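Vanadium-dependent haloperoxidase (Zobellia galactanivorans, PDB 4CIT) probably uses bound vanadate to catalyse the peroxide-dependent oxidation of halides, with iodide as the likely preferred substrate. Local coordinates at residues Glu75-Ala78 with Ala79-Asn83; Asn336-Arg339 with Pro340-Ile344; Asp128-Glu131 with Ser132-Asp135. One frame throughout, in Å; residues are numbered along the deposited sequence.

Contact 1. Residues Glu75-Ala78 with Ala79-Asn83. With NA (sodium ion), chain G.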
ATOM      1  N   GLU A  75     -14.325  -1.491  11.724  1.00  9.04           N
ATOM      2  CA  GLU A  75     -15.741  -1.258  12.052  1.00  9.40           C
ATOM      3  C   GLU A  75     -16.244  -1.996  13.316  1.00  9.82           C
ATOM      4  O   GLU A  75     -17.097  -1.505  14.070  1.00  8.83           O
ATOM      5  CB  GLU A  75     -16.678  -1.523  10.877  1.00 10.02           C
ATOM      6  CG  GLU A  75     -16.506  -0.532   9.738  1.00 11.05           C
ATOM      7  CD  GLU A  75     -16.887   0.912  10.201  1.00 14.11           C
ATOM      8  OE1 GLU A  75     -18.080   1.224  10.554  1.00 15.62           O
ATOM      9  OE2 GLU A  75     -15.971   1.691  10.406  1.00 13.38           O
ATOM     10  N   ILE A  76     -15.804  -3.179  13.492  1.00  9.98           N
ATOM     11  CA  ILE A  76     -16.109  -3.973  14.736  1.00 10.68           C
ATOM     12  C   ILE A  76     -15.642  -3.277  15.990  1.00 12.87           C
ATOM     13  O   ILE A  76     -16.416  -3.066  16.971  1.00 11.82           O
ATOM     14  CB  ILE A  76     -15.659  -5.414  14.621  1.00 11.36           C
ATOM     15  CG1 ILE A  76     -16.507  -6.164  13.603  1.00 12.20           C
ATOM     16  CG2 ILE A  76     -15.773  -6.083  16.021  1.00 12.65           C
ATOM     17  CD1 ILE A  76     -15.900  -7.510  13.181  1.00 12.83           C
ATOM     18  N   VAL A  77     -14.401  -2.816  15.946  1.00 11.14           N
ATOM     19  CA  VAL A  77     -13.879  -1.979  17.001  1.00 13.03           C
ATOM     20  C   VAL A  77     -14.656  -0.720  17.245  1.00 12.12           C
ATOM     21  O   VAL A  77     -15.044  -0.451  18.403  1.00 13.36           O
ATOM     22  CB  VAL A  77     -12.402  -1.672  16.779  1.00 13.22           C
ATOM     23  CG1 VAL A  77     -11.891  -0.671  17.790  1.00 17.45           C
ATOM     24  CG2 VAL A  77     -11.632  -2.924  16.873  1.00 14.72           C
ATOM     25  N   ALA A  78     -14.979   0.048  16.215  1.00 10.50           N
ATOM     26  CA  ALA A  78     -15.737   1.290  16.316  1.00 10.91           C
ATOM     27  C   ALA A  78     -17.179   1.071  16.908  1.00 11.81           C
ATOM     28  O   ALA A  78     -17.697   1.894  17.663  1.00 12.15           O
ATOM     29  CB  ALA A  78     -15.850   1.962  15.003  1.00 10.81           C
ATOM     30  N   ALA A  79     -17.734  -0.048  16.599  1.00 12.74           N
ATOM     31  CA  ALA A  79     -19.101  -0.293  17.025  1.00 13.66           C
ATOM     32  C   ALA A  79     -19.139  -0.551  18.539  1.00 14.97           C
ATOM     33  O   ALA A  79     -20.227  -0.503  19.185  1.00 17.27           O
ATOM     34  CB  ALA A  79     -19.626  -1.491  16.291  1.00 13.73           C
ATOM     35  N   THR A  80     -18.010  -0.955  19.091  1.00 14.31           N
ATOM     36  CA  THR A  80     -17.923  -1.456  20.419  1.00 16.09           C
ATOM     37  C   THR A  80     -16.955  -0.711  21.303  1.00 17.76           C
ATOM     38  O   THR A  80     -16.755  -1.109  22.401  1.00 19.40           O
ATOM     39  CB  THR A  80     -17.533  -2.934  20.421  1.00 16.63           C
ATOM     40  OG1 THR A  80     -16.268  -3.198  19.775  1.00 14.44           O
ATOM     41  CG2 THR A  80     -18.625  -3.743  19.739  1.00 17.07           C
ATOM     42  N   ASN A  81     -16.342   0.343  20.797  1.00 14.21           N
ATOM     43  CA  ASN A  81     -15.336   1.125  21.580  1.00 15.68           C
ATOM     44  C   ASN A  81     -15.699   2.576  21.379  1.00 17.33           C
ATOM     45  O   ASN A  81     -15.767   3.085  20.249  1.00 14.53           O
ATOM     46  CB  ASN A  81     -13.952   0.805  21.063  1.00 14.54           C
ATOM     47  CG  ASN A  81     -12.838   1.486  21.852  1.00 14.84           C
ATOM     48  OD1 ASN A  81     -12.974   2.601  22.259  1.00 17.00           O
ATOM     49  ND2 ASN A  81     -11.719   0.830  21.939  1.00 14.52           N
ATOM     50  N   ASP A  82     -16.102   3.229  22.480  1.00 18.09           N
ATOM     51  CA  ASP A  82     -16.517   4.609  22.411  1.00 19.30           C
ATOM     52  C   ASP A  82     -15.388   5.598  22.134  1.00 18.67           C
ATOM     53  O   ASP A  82     -15.701   6.783  22.005  1.00 19.97           O
ATOM     54  CB  ASP A  82     -17.131   5.061  23.790  1.00 21.59           C
ATOM     55  CG  ASP A  82     -18.389   4.359  24.091  0.50 22.32           C
ATOM     56  OD1 ASP A  82     -19.062   3.919  23.129  0.50 23.83           O
ATOM     57  OD2 ASP A  82     -18.706   4.282  25.282  0.50 27.49           O
ATOM     58  N   ASN A  83     -14.134   5.168  22.021  1.00 16.79           N
ATOM     59  CA  ASN A  83     -13.110   6.079  21.601  1.00 16.38           C
ATOM     60  C   ASN A  83     -12.914   6.214  20.049  1.00 14.60           C
ATOM     61  O   ASN A  83     -12.098   7.029  19.620  1.00 13.47           O
ATOM     62  CB  ASN A  83     -11.771   5.677  22.195  1.00 18.13           C
ATOM     63  CG  ASN A  83     -11.802   5.572  23.734  1.00 24.06           C
ATOM     64  OD1 ASN A  83     -11.724   4.499  24.313  1.00 34.00           O
ATOM     65  ND2 ASN A  83     -11.980   6.633  24.346  1.00 24.38           N
TER
HETATM   66 NA    NA G1454     -17.336   3.848  18.649  1.00 14.38          NA
HETATM   67  O   HOH W   1     -19.008   3.380  20.211  1.00 26.44           O
HETATM   68  O   HOH W   2     -17.618   6.093  19.414  1.00 24.86           O
HETATM   69  O   HOH W   3     -19.215   4.653  16.610  1.00 32.03           O
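Ala78 O and Asn81 O both bind one sodium ion, at 2.2 Å and 2.4 Å respectively. Both ligands are backbone carbonyls, so these two residues need no side-chain donor for the ion, and the small methyl of Ala78 suits its buried helical position. Tyr84 O and two waters also bind closely, with a third water more distant at 2.9 Å from the sodium; one of the close waters donates to Asp82 OD1 as well.

The two carbonyls come together where helix 59-80 ends. Ala79 N still bonds to Glu75 O at 3.0 Å, but Thr80 N reaches back only three residues, to Val77 O at 3.1 Å. The hydroxyl of Thr80 closes on the last turn as well: with chi1 at 59°, OG1 lies between the backbone N and carbonyl carbon and donates to Ile76 O at 2.8 Å. Asn81 then folds an Asx turn, its OD1 accepting from Asn83 N at 2.8 Å in the carbonyl plane, which probably helps to hold the chain in its path beside the ion. Asn81 CB lies alongside Val77 CG1, 4.1 Å away.

Branched Val77 packs on Phe307, Ala308 and Leu311 of helix 307-335, while Ile76 packs on helices 108-123 and 146-167.

Contact 2. Residues Asn336-Arg339 with Pro340-Ile344. With VO4 (vanadate ion), chain F.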
ATOM      1  N   ASN A 336       0.987   9.004 -19.776  0.50 10.38           N
ATOM      2  CA  ASN A 336       1.490   7.871 -20.512  0.50 10.51           C
ATOM      3  C   ASN A 336       2.913   8.111 -21.049  0.50  9.84           C
ATOM      4  O   ASN A 336       3.165   8.055 -22.247  0.50 10.81           O
ATOM      5  CB  ASN A 336       0.510   7.546 -21.634  0.50 10.99           C
ATOM      6  CG  ASN A 336       0.810   6.226 -22.308  0.50 11.13           C
ATOM      7  OD1 ASN A 336       1.178   5.241 -21.686  0.50 11.00           O
ATOM      8  ND2 ASN A 336       0.595   6.198 -23.598  0.50 13.38           N
ATOM      9  N   LEU A 337       3.813   8.410 -20.120  1.00  9.69           N
ATOM     10  CA  LEU A 337       5.177   8.860 -20.413  1.00  9.31           C
ATOM     11  C   LEU A 337       6.187   7.767 -20.494  1.00  9.49           C
ATOM     12  O   LEU A 337       6.279   6.913 -19.629  1.00  8.62           O
ATOM     13  CB  LEU A 337       5.581   9.869 -19.354  1.00  9.72           C
ATOM     14  CG  LEU A 337       6.877  10.646 -19.641  1.00 11.60           C
ATOM     15  CD1 LEU A 337       6.800  11.562 -20.887  1.00 14.04           C
ATOM     16  CD2 LEU A 337       7.268  11.457 -18.374  1.00 12.67           C
ATOM     17  N   ILE A 338       7.042   7.865 -21.523  1.00  9.24           N
ATOM     18  CA  ILE A 338       8.138   6.944 -21.747  1.00 10.44           C
ATOM     19  C   ILE A 338       9.151   6.907 -20.602  1.00  8.85           C
ATOM     20  O   ILE A 338       9.419   7.937 -19.973  1.00  8.98           O
ATOM     21  CB  ILE A 338       8.802   7.426 -23.068  1.00 10.29           C
ATOM     22  CG1 ILE A 338       9.709   6.361 -23.676  1.00 12.32           C
ATOM     23  CG2 ILE A 338       9.488   8.776 -22.867  1.00 11.26           C
ATOM     24  CD1 ILE A 338       9.918   6.664 -25.198  1.00 13.13           C
ATOM     25  N   ARG A 339       9.683   5.712 -20.293  1.00  8.04           N
ATOM     26  CA  ARG A 339      10.657   5.494 -19.284  1.00  8.42           C
ATOM     27  C   ARG A 339      12.052   5.871 -19.752  1.00  8.92           C
ATOM     28  O   ARG A 339      12.345   5.859 -20.957  1.00  8.82           O
ATOM     29  CB  ARG A 339      10.623   4.024 -18.839  1.00  8.84           C
ATOM     30  CG  ARG A 339       9.371   3.681 -18.116  1.00  9.07           C
ATOM     31  CD  ARG A 339       9.490   4.092 -16.640  1.00  9.78           C
ATOM     32  NE  ARG A 339       8.329   3.587 -15.876  1.00  9.77           N
ATOM     33  CZ  ARG A 339       8.309   3.391 -14.572  1.00 10.33           C
ATOM     34  NH1 ARG A 339       9.310   3.765 -13.785  1.00 11.48           N
ATOM     35  NH2 ARG A 339       7.194   2.949 -14.001  1.00 11.56           N
ATOM     36  N   PRO A 340      12.933   6.285 -18.803  1.00  8.02           N
ATOM     37  CA  PRO A 340      14.247   6.766 -19.112  1.00  9.27           C
ATOM     38  C   PRO A 340      15.120   5.810 -19.965  1.00  9.94           C
ATOM     39  O   PRO A 340      15.762   6.312 -20.939  1.00  9.21           O
ATOM     40  CB  PRO A 340      14.879   6.976 -17.730  1.00  9.34           C
ATOM     41  CG  PRO A 340      13.778   7.253 -16.830  1.00  9.65           C
ATOM     42  CD  PRO A 340      12.653   6.364 -17.350  1.00  9.01           C
ATOM     43  N   GLU A 341      15.107   4.503 -19.676  1.00  9.37           N
ATOM     44  CA  GLU A 341      15.964   3.602 -20.469  1.00 10.72           C
ATOM     45  C   GLU A 341      15.627   3.607 -21.945  1.00  9.74           C
ATOM     46  O   GLU A 341      16.537   3.469 -22.788  1.00 11.11           O
ATOM     47  CB  GLU A 341      15.958   2.167 -19.931  1.00 12.49           C
ATOM     48  CG  GLU A 341      14.682   1.389 -20.093  1.00 15.91           C
ATOM     49  CD  GLU A 341      14.953  -0.089 -19.741  1.00 18.05           C
ATOM     50  OE1 GLU A 341      15.615  -0.847 -20.505  1.00 21.75           O
ATOM     51  OE2 GLU A 341      14.642  -0.475 -18.626  1.00 22.27           O
ATOM     52  N   THR A 342      14.349   3.665 -22.278  1.00  9.64           N
ATOM     53  CA  THR A 342      13.866   3.672 -23.670  1.00  9.89           C
ATOM     54  C   THR A 342      14.459   4.867 -24.456  1.00  8.68           C
ATOM     55  O   THR A 342      15.040   4.681 -25.535  1.00 10.09           O
ATOM     56  CB  THR A 342      12.361   3.742 -23.685  1.00 10.24           C
ATOM     57  OG1 THR A 342      11.838   2.753 -22.742  1.00 10.59           O
ATOM     58  CG2 THR A 342      11.845   3.479 -25.098  1.00 11.37           C
ATOM     59  N   VAL A 343      14.427   6.067 -23.868  1.00  9.64           N
ATOM     60  CA  VAL A 343      14.903   7.251 -24.549  1.00 10.06           C
ATOM     61  C   VAL A 343      16.414   7.233 -24.588  1.00  8.57           C
ATOM     62  O   VAL A 343      17.029   7.530 -25.632  1.00 10.14           O
ATOM     63  CB  VAL A 343      14.431   8.576 -23.862  1.00 11.01           C
ATOM     64  CG1 VAL A 343      14.742   9.735 -24.770  1.00 14.05           C
ATOM     65  CG2 VAL A 343      12.900   8.516 -23.594  1.00 13.41           C
ATOM     66  N   ILE A 344      17.003   6.786 -23.510  1.00  8.90           N
ATOM     67  CA  ILE A 344      18.482   6.751 -23.472  1.00  8.88           C
ATOM     68  C   ILE A 344      18.987   5.720 -24.499  1.00  8.93           C
ATOM     69  O   ILE A 344      19.955   6.030 -25.249  1.00  8.17           O
ATOM     70  CB  ILE A 344      19.028   6.481 -22.042  1.00  8.94           C
ATOM     71  CG1 ILE A 344      18.790   7.726 -21.112  1.00  9.05           C
ATOM     72  CG2 ILE A 344      20.489   6.061 -22.137  1.00  9.21           C
ATOM     73  CD1 ILE A 344      18.815   7.297 -19.680  1.00  9.99           C
TER
HETATM   74  O4  VO4 F1453       8.359   2.799 -11.135  1.00 15.56           O
HETATM   75  O   HOH W   4       9.176   3.294 -22.011  1.00  7.98           O
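Ile338 packs against the first turn of the following helix, with Val343 and Thr342 as its partners. Its CG2 meets Val343 CG2 at 3.5 Å, tighter than usual for two methyls, and these side chains cross at about a right angle. With CG1 anti to the backbone N (chi1 -163°), the longer branch of Ile338 runs out over Thr342, and CD1 comes to 3.7 Å from Thr342 CG2. A beta-branched residue suits this place because its two arms can serve two neighbours; Val343 in turn carries the packing on to Leu240 of helix 235-253.

Arg339 is the N-cap of helix 340-347, and Pro340, which has no N-H to offer, fits the first turn that follows. Within the PAP2 fold, this loop delivers Arg339 to the vanadate pocket.

The looser side of the contact is polar. The backbone link across the start of the helix is weak, Thr342 N to Arg339 O at 3.3 Å and 123°, and one water bridges Arg339 N, 3.0 Å away, and Thr342 OG1, 2.8 Å away. The guanidinium, by contrast, is tightly held. The arginine side chain bends at chi2 (-83°), which puts its guanidinium beside the vanadate. Its NH1 and NH2 hold vanadate O4 at 3.0 Å and 3.1 Å respectively, with the oxygen in the guanidinium plane. Phe361 O accepts from NE and Ile423 O from NH1, fixing the rotation of the group, while Arg418 also bonds to this vanadate.

Contact 3. Residues Asp128-Glu131 with Ser132-Asp135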
ATOM      1  N   ASP A 128      -6.413 -21.488   0.359  1.00 18.08           N
ATOM      2  CA  ASP A 128      -5.965 -22.522   1.271  1.00 19.58           C
ATOM      3  C   ASP A 128      -4.845 -22.081   2.208  1.00 18.83           C
ATOM      4  O   ASP A 128      -4.707 -22.591   3.344  1.00 15.84           O
ATOM      5  CB  ASP A 128      -5.619 -23.812   0.510  1.00 24.78           C
ATOM      6  CG  ASP A 128      -4.392 -23.687  -0.348  1.00 32.49           C
ATOM      7  OD1 ASP A 128      -4.108 -22.621  -0.940  1.00 29.35           O
ATOM      8  OD2 ASP A 128      -3.744 -24.732  -0.506  1.00 44.15           O
ATOM      9  N   ARG A 129      -4.040 -21.131   1.743  1.00 16.32           N
ATOM     10  CA  ARG A 129      -2.970 -20.598   2.548  1.00 15.69           C
ATOM     11  C   ARG A 129      -3.426 -19.633   3.605  1.00 14.67           C
ATOM     12  O   ARG A 129      -2.737 -19.474   4.559  1.00 18.12           O
ATOM     13  CB  ARG A 129      -1.873 -19.961   1.687  1.00 18.78           C
ATOM     14  CG  ARG A 129      -1.329 -20.976   0.665  1.00 20.36           C
ATOM     15  CD  ARG A 129      -0.222 -20.352  -0.198  1.00 22.15           C
ATOM     16  NE  ARG A 129       0.389 -21.351  -1.084  1.00 24.31           N
ATOM     17  CZ  ARG A 129       1.691 -21.356  -1.437  1.00 25.67           C
ATOM     18  NH1 ARG A 129       2.536 -20.398  -1.059  1.00 26.92           N
ATOM     19  NH2 ARG A 129       2.145 -22.349  -2.178  1.00 29.21           N
ATOM     20  N   MET A 130      -4.540 -18.940   3.402  0.80 14.99           N
ATOM     21  CA  MET A 130      -5.171 -18.196   4.551  0.80 15.30           C
ATOM     22  C   MET A 130      -5.922 -19.158   5.437  0.80 15.83           C
ATOM     23  O   MET A 130      -5.907 -19.002   6.646  0.80 15.25           O
ATOM     24  CB  MET A 130      -6.126 -17.117   4.119  0.80 14.03           C
ATOM     25  CG  MET A 130      -5.554 -15.830   3.573  0.80 15.93           C
ATOM     26  SD  MET A 130      -4.555 -14.838   4.687  0.80 12.12           S
ATOM     27  CE  MET A 130      -5.562 -14.897   6.176  0.80 11.67           C
ATOM     28  N   GLU A 131      -6.619 -20.117   4.838  1.00 14.70           N
ATOM     29  CA  GLU A 131      -7.403 -21.041   5.637  1.00 16.97           C
ATOM     30  C   GLU A 131      -6.511 -21.802   6.630  1.00 16.59           C
ATOM     31  O   GLU A 131      -6.962 -22.138   7.702  1.00 15.22           O
ATOM     32  CB  GLU A 131      -8.168 -22.012   4.747  1.00 18.66           C
ATOM     33  CG  GLU A 131      -9.301 -21.335   4.009  1.00 20.60           C
ATOM     34  CD  GLU A 131      -9.850 -22.196   2.850  1.00 23.57           C
ATOM     35  OE1 GLU A 131      -9.221 -23.214   2.424  1.00 26.08           O
ATOM     36  OE2 GLU A 131     -10.884 -21.835   2.363  1.00 27.86           O
ATOM     37  N   SER A 132      -5.250 -22.112   6.277  1.00 15.07           N
ATOM     38  CA  SER A 132      -4.364 -22.809   7.195  1.00 17.10           C
ATOM     39  C   SER A 132      -4.058 -21.973   8.421  1.00 16.92           C
ATOM     40  O   SER A 132      -4.042 -22.499   9.557  1.00 15.62           O
ATOM     41  CB  SER A 132      -3.036 -23.342   6.538  1.00 19.46           C
ATOM     42  OG  SER A 132      -2.445 -22.197   5.949  1.00 23.93           O
ATOM     43  N   LEU A 133      -3.848 -20.677   8.234  1.00 15.16           N
ATOM     44  CA  LEU A 133      -3.519 -19.799   9.347  1.00 15.07           C
ATOM     45  C   LEU A 133      -4.783 -19.697  10.235  1.00 13.81           C
ATOM     46  O   LEU A 133      -4.716 -19.863  11.461  1.00 13.75           O
ATOM     47  CB  LEU A 133      -3.229 -18.385   8.865  1.00 15.74           C
ATOM     48  CG  LEU A 133      -3.132 -17.318   9.986  1.00 17.01           C
ATOM     49  CD1 LEU A 133      -1.950 -17.615  10.859  1.00 22.95           C
ATOM     50  CD2 LEU A 133      -3.040 -15.906   9.421  1.00 18.96           C
ATOM     51  N   ARG A 134      -5.898 -19.431   9.578  1.00 13.49           N
ATOM     52  CA  ARG A 134      -7.190 -19.309  10.262  1.00 13.13           C
ATOM     53  C   ARG A 134      -7.491 -20.584  11.083  1.00 12.67           C
ATOM     54  O   ARG A 134      -7.875 -20.520  12.289  1.00 12.93           O
ATOM     55  CB  ARG A 134      -8.291 -19.167   9.237  1.00 13.84           C
ATOM     56  CG  ARG A 134      -9.657 -19.092   9.817  1.00 14.67           C
ATOM     57  CD  ARG A 134     -10.677 -19.246   8.695  1.00 17.25           C
ATOM     58  NE  ARG A 134     -10.720 -20.623   8.238  1.00 14.67           N
ATOM     59  CZ  ARG A 134     -11.374 -21.029   7.142  1.00 15.48           C
ATOM     60  NH1 ARG A 134     -12.070 -20.174   6.360  1.00 14.37           N
ATOM     61  NH2 ARG A 134     -11.293 -22.297   6.758  1.00 16.48           N
ATOM     62  N   ASP A 135      -7.370 -21.754  10.437  1.00 13.68           N
ATOM     63  CA  ASP A 135      -7.781 -23.003  11.128  1.00 14.98           C
ATOM     64  C   ASP A 135      -6.921 -23.326  12.374  1.00 14.79           C
ATOM     65  O   ASP A 135      -7.388 -23.893  13.341  1.00 13.37           O
ATOM     66  CB  ASP A 135      -7.833 -24.161  10.112  1.00 14.92           C
ATOM     67  CG  ASP A 135      -8.944 -23.993   9.073  1.00 17.95           C
ATOM     68  OD1 ASP A 135      -9.915 -23.203   9.263  1.00 17.91           O
ATOM     69  OD2 ASP A 135      -8.861 -24.772   8.064  1.00 21.96           O
TER
HETATM   70  O   HOH W   5     -13.078 -20.888   3.942  1.00 22.60           O
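Glu131 and Arg134 lie side by side, three residues apart, on the first turns of the alpha-helix 128-144. Their meeting is not a salt bridge. Glu131 CG sits over one guanidinium face, near its rim, 3.5 Å from Arg134 NH2, while Glu131 OE2 stays 4.4 Å from Arg134 NH2 and well out of the guanidinium plane. A water joins the ends instead, donating to Glu131 OE2 and accepting from Arg134 NH1. Long, flexible side chains suit this partly exposed surface.

Arg134 CG stands anti to the backbone N (chi1 178°), and a bend at chi3 (73°) swings the guanidinium back across the helix turn, so that its edge faces Asp135. Short Asp135 is well placed to receive it, with Asp135 CG beside its own backbone N.

In the backbone, Arg134 N bonds to Met130 O at 3.0 Å and Asp135 N to Glu131 O at 2.8 Å. Flexible Met130, in one of its two conformers, reaches Leu133 CD2 with CE and packs on Met117 and Ile51 of adjoining helices. Along one edge of the guanidinium, Arg134 NE (2.9 Å) and Arg134 NH2 (3.0 Å) form a side-on salt bridge to the single oxygen Asp135 OD1, from the same face of the carboxylate.

Along the chain the order is contact 1, contact 3, contact 2. Contact 1 finishes helix 59-80, contact 3 begins helix 128-144, and contact 2 leads from helix 307-335 into helix 340-347, so each lies at a helix end in this largely helical, single-chain protein. Contacts 1 and 3 are about 26 Å apart between centres and are linked indirectly, since helix 108-123 touches side chains of both. Contact 2 lies on the opposite side of the chain's centre from each, about 48 Å from contact 1 and about 43 Å from contact 3, centre to centre. The sodium site is therefore remote from the vanadate pocket, and helix 307-335 spans between them.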